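Local coordinates for putative peptide ABC-transport system periplasmic peptide-binding protein (Campylobacter jejuni, PDB 4OEV) that binds nickel(II) outside the cytoplasm as the solute-binding component of an ABC-type importer, within a family generally assigned to peptide transport, at residues Asp83-Ile88 against Val110-Pro115; Ser270-Leu275 against Phe456-Asp461. All coordinates share one frame; numbering follows the deposited sequence.

Contact 1 (Asp83-Ile88 against Val110-Pro115)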
loop_
_atom_site.group_PDB
_atom_site.type_symbol
_atom_site.label_atom_id
_atom_site.label_comp_id
_atom_site.label_asym_id
_atom_site.label_seq_id
_atom_site.Cartn_x
_atom_site.Cartn_y
_atom_site.Cartn_z
ATOM N N ASP A 83 14.540 -20.991 10.322
ATOM C CA ASP A 83 13.752 -20.218 9.322
ATOM C C ASP A 83 13.789 -18.737 9.540
ATOM O O ASP A 83 13.827 -17.942 8.594
ATOM C CB ASP A 83 12.311 -20.697 9.363
ATOM C CG ASP A 83 12.192 -22.149 9.008
ATOM O OD1 ASP A 83 12.704 -22.520 7.930
ATOM O OD2 ASP A 83 11.601 -22.907 9.809
ATOM N N VAL A 84 13.726 -18.358 10.797
ATOM C CA VAL A 84 13.662 -16.981 11.162
ATOM C C VAL A 84 14.974 -16.286 10.819
ATOM O O VAL A 84 14.983 -15.183 10.286
ATOM C CB VAL A 84 13.332 -16.839 12.635
ATOM C CG1 VAL A 84 13.329 -15.393 13.054
ATOM C CG2 VAL A 84 11.974 -17.485 12.933
ATOM N N LYS A 85 16.097 -16.932 11.116
ATOM C CA LYS A 85 17.371 -16.360 10.770
ATOM C C LYS A 85 17.566 -16.377 9.273
ATOM O O LYS A 85 18.097 -15.418 8.710
ATOM C CB LYS A 85 18.518 -17.108 11.482
ATOM C CG LYS A 85 19.900 -16.683 11.055
ATOM C CD LYS A 85 20.952 -17.410 11.935
ATOM C CE LYS A 85 22.412 -17.136 11.472
ATOM N NZ LYS A 85 22.882 -15.767 11.789
ATOM N N PHE A 86 17.152 -17.457 8.619
ATOM C CA PHE A 86 17.288 -17.505 7.175
ATOM C C PHE A 86 16.487 -16.339 6.541
ATOM O O PHE A 86 16.977 -15.652 5.657
ATOM C CB PHE A 86 16.809 -18.844 6.625
ATOM C CG PHE A 86 16.655 -18.861 5.136
ATOM C CD1 PHE A 86 17.751 -19.055 4.310
ATOM C CD2 PHE A 86 15.406 -18.639 4.553
ATOM C CE1 PHE A 86 17.596 -19.059 2.933
ATOM C CE2 PHE A 86 15.252 -18.616 3.176
ATOM C CZ PHE A 86 16.337 -18.821 2.363
ATOM N N SER A 87 15.250 -16.166 7.004
ATOM C CA SER A 87 14.333 -15.156 6.418
ATOM C C SER A 87 14.798 -13.714 6.548
ATOM O O SER A 87 14.877 -12.959 5.574
ATOM C CB SER A 87 12.967 -15.304 7.079
ATOM O OG SER A 87 12.439 -16.561 6.803
ATOM N N ILE A 88 15.071 -13.315 7.772
ATOM C CA ILE A 88 15.524 -11.975 8.047
ATOM C C ILE A 88 16.828 -11.695 7.286
ATOM O O ILE A 88 16.969 -10.663 6.667
ATOM C CB ILE A 88 15.783 -11.825 9.549
ATOM C CG1 ILE A 88 14.511 -11.589 10.335
ATOM C CG2 ILE A 88 16.751 -10.732 9.823
ATOM C CD1 ILE A 88 14.814 -11.568 11.832
ATOM N N VAL A 110 21.666 -11.849 13.719
ATOM C CA VAL A 110 20.586 -12.725 14.195
ATOM C C VAL A 110 21.207 -13.969 14.848
ATOM O O VAL A 110 21.859 -14.758 14.164
ATOM C CB VAL A 110 19.670 -13.198 13.076
ATOM C CG1 VAL A 110 18.554 -14.062 13.631
ATOM C CG2 VAL A 110 19.110 -11.972 12.265
ATOM N N GLU A 111 21.035 -14.107 16.158
ATOM C CA GLU A 111 21.646 -15.239 16.920
ATOM C C GLU A 111 20.582 -16.245 17.370
ATOM O O GLU A 111 19.701 -15.873 18.140
ATOM C CB GLU A 111 22.351 -14.757 18.176
ATOM C CG GLU A 111 23.522 -13.798 18.073
ATOM C CD GLU A 111 23.842 -13.224 19.447
ATOM O OE1 GLU A 111 23.833 -11.973 19.577
ATOM O OE2 GLU A 111 24.052 -14.045 20.398
ATOM N N ILE A 112 20.702 -17.509 16.965
ATOM C CA ILE A 112 19.831 -18.572 17.472
ATOM C C ILE A 112 20.398 -19.045 18.821
ATOM O O ILE A 112 21.465 -19.656 18.830
ATOM C CB ILE A 112 19.762 -19.742 16.453
ATOM C CG1 ILE A 112 19.139 -19.241 15.140
ATOM C CG2 ILE A 112 18.971 -20.922 17.041
ATOM C CD1 ILE A 112 19.357 -20.138 13.908
ATOM N N LEU A 113 19.758 -18.687 19.950
ATOM C CA LEU A 113 20.323 -19.039 21.296
ATOM C C LEU A 113 19.719 -20.345 21.836
ATOM O O LEU A 113 20.330 -21.047 22.670
ATOM C CB LEU A 113 20.153 -17.883 22.309
ATOM C CG LEU A 113 20.991 -16.598 22.027
ATOM C CD1 LEU A 113 20.591 -15.361 22.856
ATOM C CD2 LEU A 113 22.486 -16.828 22.135
ATOM N N ASN A 114 18.504 -20.654 21.391
ATOM C CA ASN A 114 17.905 -21.977 21.642
ATOM C C ASN A 114 16.843 -22.146 20.509
ATOM O O ASN A 114 16.547 -21.185 19.781
ATOM C CB ASN A 114 17.371 -22.136 23.102
ATOM C CG ASN A 114 16.046 -21.419 23.381
ATOM O OD1 ASN A 114 15.054 -21.600 22.664
ATOM N ND2 ASN A 114 16.016 -20.631 24.465
ATOM N N PRO A 115 16.334 -23.375 20.303
ATOM C CA PRO A 115 15.522 -23.657 19.103
ATOM C C PRO A 115 14.230 -22.826 18.945
ATOM O O PRO A 115 13.562 -22.866 17.899
ATOM C CB PRO A 115 15.191 -25.142 19.274
ATOM C CG PRO A 115 16.381 -25.681 20.032
ATOM C CD PRO A 115 16.734 -24.610 21.010
#
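Lys85 reaches from helix 83-88 to the edge strand 110-114, running past Val110 in the opposite direction, and its contacts change from apolar to polar along its length. Lys85 CB packs on Val110 CG1 at 3.7 Å and also lies near Ile112 CD1. Lys85 CG stays over the valine, 3.9 Å from Val110 CG1. Further out, CD rests against the end of Ile112, with Lys85 CD 3.7 Å from Ile112 CD1, the two side chains crossing at about a right angle. The chain runs extended through chi3 and bends only at chi4 (73°), a turn that brings the ammonium group back to the strand backbone. There Lys85 NZ donates to Val110 O at 2.8 Å, in the carbonyl plane and with a C=O...N angle of 155°. Glu89, one turn further along the helix, forms a salt bridge with the same nitrogen, so the ammonium group has a carbonyl and a carboxylate as partners. Ile88 CG2 meets Val110 CG2 at 3.6 Å; with Lys85 CB on CG1, both methyls of Val110 are engaged by the helix. The axes of segments 83-88 and 110-114 approach to 8.8 Å, with N-to-C directions at 178°, almost exactly antiparallel. The arrangement is a helix layered on an antiparallel sheet: helix 81-92 packs over edge strand 107-114 and, through Ile88 on Ile120, the neighbouring strand 117-122.

Contact 2 (Ser270-Leu275 against Phe456-Asp461)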
loop_
_atom_site.group_PDB
_atom_site.type_symbol
_atom_site.label_atom_id
_atom_site.label_comp_id
_atom_site.label_asym_id
_atom_site.label_seq_id
_atom_site.Cartn_x
_atom_site.Cartn_y
_atom_site.Cartn_z
ATOM N N SER A 270 -15.026 20.259 -2.992
ATOM C CA SER A 270 -16.028 19.916 -3.984
ATOM C C SER A 270 -15.893 18.485 -4.519
ATOM O O SER A 270 -16.898 17.827 -4.801
ATOM C CB SER A 270 -15.973 20.915 -5.144
ATOM O OG SER A 270 -16.697 20.427 -6.258
ATOM N N ILE A 271 -14.662 18.005 -4.655
ATOM C CA ILE A 271 -14.404 16.651 -5.136
ATOM C C ILE A 271 -14.942 15.579 -4.194
ATOM O O ILE A 271 -15.618 14.630 -4.610
ATOM C CB ILE A 271 -12.893 16.435 -5.321
ATOM C CG1 ILE A 271 -12.418 17.062 -6.624
ATOM C CG2 ILE A 271 -12.527 14.944 -5.285
ATOM C CD1 ILE A 271 -10.915 16.980 -6.740
ATOM N N VAL A 272 -14.621 15.721 -2.918
ATOM C CA VAL A 272 -15.059 14.753 -1.940
ATOM C C VAL A 272 -16.565 14.786 -1.777
ATOM O O VAL A 272 -17.223 13.740 -1.686
ATOM C CB VAL A 272 -14.383 15.007 -0.591
ATOM C CG1 VAL A 272 -15.047 14.172 0.496
ATOM C CG2 VAL A 272 -12.933 14.688 -0.710
ATOM N N LYS A 273 -17.115 15.994 -1.732
ATOM C CA LYS A 273 -18.547 16.162 -1.620
ATOM C C LYS A 273 -19.248 15.507 -2.799
ATOM O O LYS A 273 -20.180 14.717 -2.619
ATOM C CB LYS A 273 -18.917 17.642 -1.541
ATOM C CG LYS A 273 -20.408 17.916 -1.535
ATOM C CD LYS A 273 -20.680 19.433 -1.563
ATOM C CE LYS A 273 -20.083 20.090 -2.832
ATOM N NZ LYS A 273 -19.856 21.576 -2.783
ATOM N N ASN A 274 -18.795 15.822 -4.009
ATOM C CA ASN A 274 -19.563 15.467 -5.194
ATOM C C ASN A 274 -19.184 14.154 -5.863
ATOM O O ASN A 274 -20.058 13.340 -6.158
ATOM C CB ASN A 274 -19.498 16.618 -6.188
ATOM C CG ASN A 274 -20.089 17.898 -5.609
ATOM O OD1 ASN A 274 -21.185 17.876 -5.029
ATOM N ND2 ASN A 274 -19.362 19.009 -5.736
ATOM N N LEU A 275 -17.906 13.937 -6.130
ATOM C CA LEU A 275 -17.519 12.706 -6.804
ATOM C C LEU A 275 -17.579 11.492 -5.880
ATOM O O LEU A 275 -18.094 10.416 -6.256
ATOM C CB LEU A 275 -16.110 12.830 -7.378
ATOM C CG LEU A 275 -15.515 11.580 -8.010
ATOM C CD1 LEU A 275 -16.380 11.105 -9.184
ATOM C CD2 LEU A 275 -14.107 11.912 -8.449
ATOM N N PHE A 456 -2.271 16.378 -2.904
ATOM C CA PHE A 456 -3.038 15.367 -2.141
ATOM C C PHE A 456 -4.522 15.643 -2.360
ATOM O O PHE A 456 -4.932 16.791 -2.338
ATOM C CB PHE A 456 -2.720 15.395 -0.667
ATOM C CG PHE A 456 -1.434 14.724 -0.322
ATOM C CD1 PHE A 456 -1.444 13.412 0.165
ATOM C CD2 PHE A 456 -0.238 15.371 -0.465
ATOM C CE1 PHE A 456 -0.272 12.761 0.517
ATOM C CE2 PHE A 456 0.989 14.690 -0.114
ATOM C CZ PHE A 456 0.932 13.400 0.381
ATOM N N LEU A 457 -5.319 14.602 -2.542
ATOM C CA LEU A 457 -6.731 14.832 -2.882
ATOM C C LEU A 457 -7.649 14.282 -1.798
ATOM O O LEU A 457 -8.348 15.055 -1.144
ATOM C CB LEU A 457 -7.036 14.208 -4.237
ATOM C CG LEU A 457 -6.238 14.873 -5.367
ATOM C CD1 LEU A 457 -6.282 13.996 -6.641
ATOM C CD2 LEU A 457 -6.852 16.253 -5.662
ATOM N N ALA A 458 -7.647 12.963 -1.562
ATOM C CA ALA A 458 -8.603 12.434 -0.609
ATOM C C ALA A 458 -8.175 11.075 -0.006
ATOM O O ALA A 458 -7.525 10.275 -0.674
ATOM C CB ALA A 458 -9.963 12.278 -1.258
ATOM N N TYR A 459 -8.578 10.847 1.235
ATOM C CA TYR A 459 -8.508 9.527 1.876
ATOM C C TYR A 459 -9.813 8.771 1.594
ATOM O O TYR A 459 -10.875 9.367 1.625
ATOM C CB TYR A 459 -8.307 9.666 3.376
ATOM C CG TYR A 459 -6.857 9.923 3.767
ATOM C CD1 TYR A 459 -6.034 8.889 4.197
ATOM C CD2 TYR A 459 -6.332 11.205 3.756
ATOM C CE1 TYR A 459 -4.701 9.123 4.588
ATOM C CE2 TYR A 459 -4.993 11.454 4.124
ATOM C CZ TYR A 459 -4.193 10.418 4.548
ATOM O OH TYR A 459 -2.882 10.665 4.911
ATOM N N LEU A 460 -9.710 7.485 1.260
ATOM C CA LEU A 460 -10.862 6.694 0.834
ATOM C C LEU A 460 -11.427 5.737 1.895
ATOM O O LEU A 460 -10.669 5.136 2.689
ATOM C CB LEU A 460 -10.474 5.873 -0.388
ATOM C CG LEU A 460 -9.822 6.597 -1.527
ATOM C CD1 LEU A 460 -9.525 5.567 -2.597
ATOM C CD2 LEU A 460 -10.800 7.698 -2.080
ATOM N N ASP A 461 -12.755 5.610 1.927
ATOM C CA ASP A 461 -13.361 4.433 2.535
ATOM C C ASP A 461 -13.506 3.395 1.445
ATOM O O ASP A 461 -13.534 3.719 0.255
ATOM C CB ASP A 461 -14.730 4.702 3.139
ATOM C CG ASP A 461 -14.657 5.361 4.463
ATOM O OD1 ASP A 461 -13.531 5.593 4.929
ATOM O OD2 ASP A 461 -15.729 5.615 5.055
#
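A classic beta bulge in the long strand 454-467 forms the sheet side of this contact, where helix 268-274 packs on an antiparallel sheet. Leu457 and Ala458 both lie opposite Arg242 of strand 241-246, and both make backbone hydrogen bonds to it; the backbone of Leu457, at -117/-63°, departs from regular strand geometry. These two consecutive bulge residues are also the ones that touch the helix, each meeting one of two consecutive helical residues. Val272 CG2 faces the methyl of Ala458, with 3.9 Å between Val272 CG2 and Ala458 CB. Its chi1 of 169° sets CG2 anti to the carbonyl carbon, the branch that reaches the alanine. Beside this pair, the end of Ile271 points at Leu457, with 4.3 Å from Ile271 CD1 to Leu457 CD2, a looser meeting than the first. The backbone spacing follows the same order: the CA atoms of Val272 and Ala458 are 7.0 Å apart, against 8.2 Å for Ile271 and Leu457, so the helix comes nearer where the strand presents its small residue. Ile271 also packs on Leu347 and Ile350 of helix 342-357, which joins a second helix to the same apolar layer. The side chain of Leu457 lies about 11 Å from the bound oxalate, too far for direct contact. All four touching residues are buried, and the segments meet through methyl groups over a summed area of just 126 Å². Such chemistry implies cohesion by dispersion and exclusion of water; these methyl contacts by themselves impose little directional constraint.

In the fold
Contact 1 and contact 2 both set a helix against an antiparallel sheet, but they share no elements and sit on opposite sides of the chain's centre, with their own centres 46 Å apart and their nearest atoms about 29 Å apart. Contact 1 is peripheral, its centre about 28 Å from the centre of the chain, and only partly buried; its segments are 22 residues apart in the chain, and it combines apolar packing with a charged donor. Contact 2, centred about 18 Å from the centre of the chain, is wholly buried and apolar, and it joins segments 181 residues apart. The local contact nevertheless buries about twice as much surface (247 Å²).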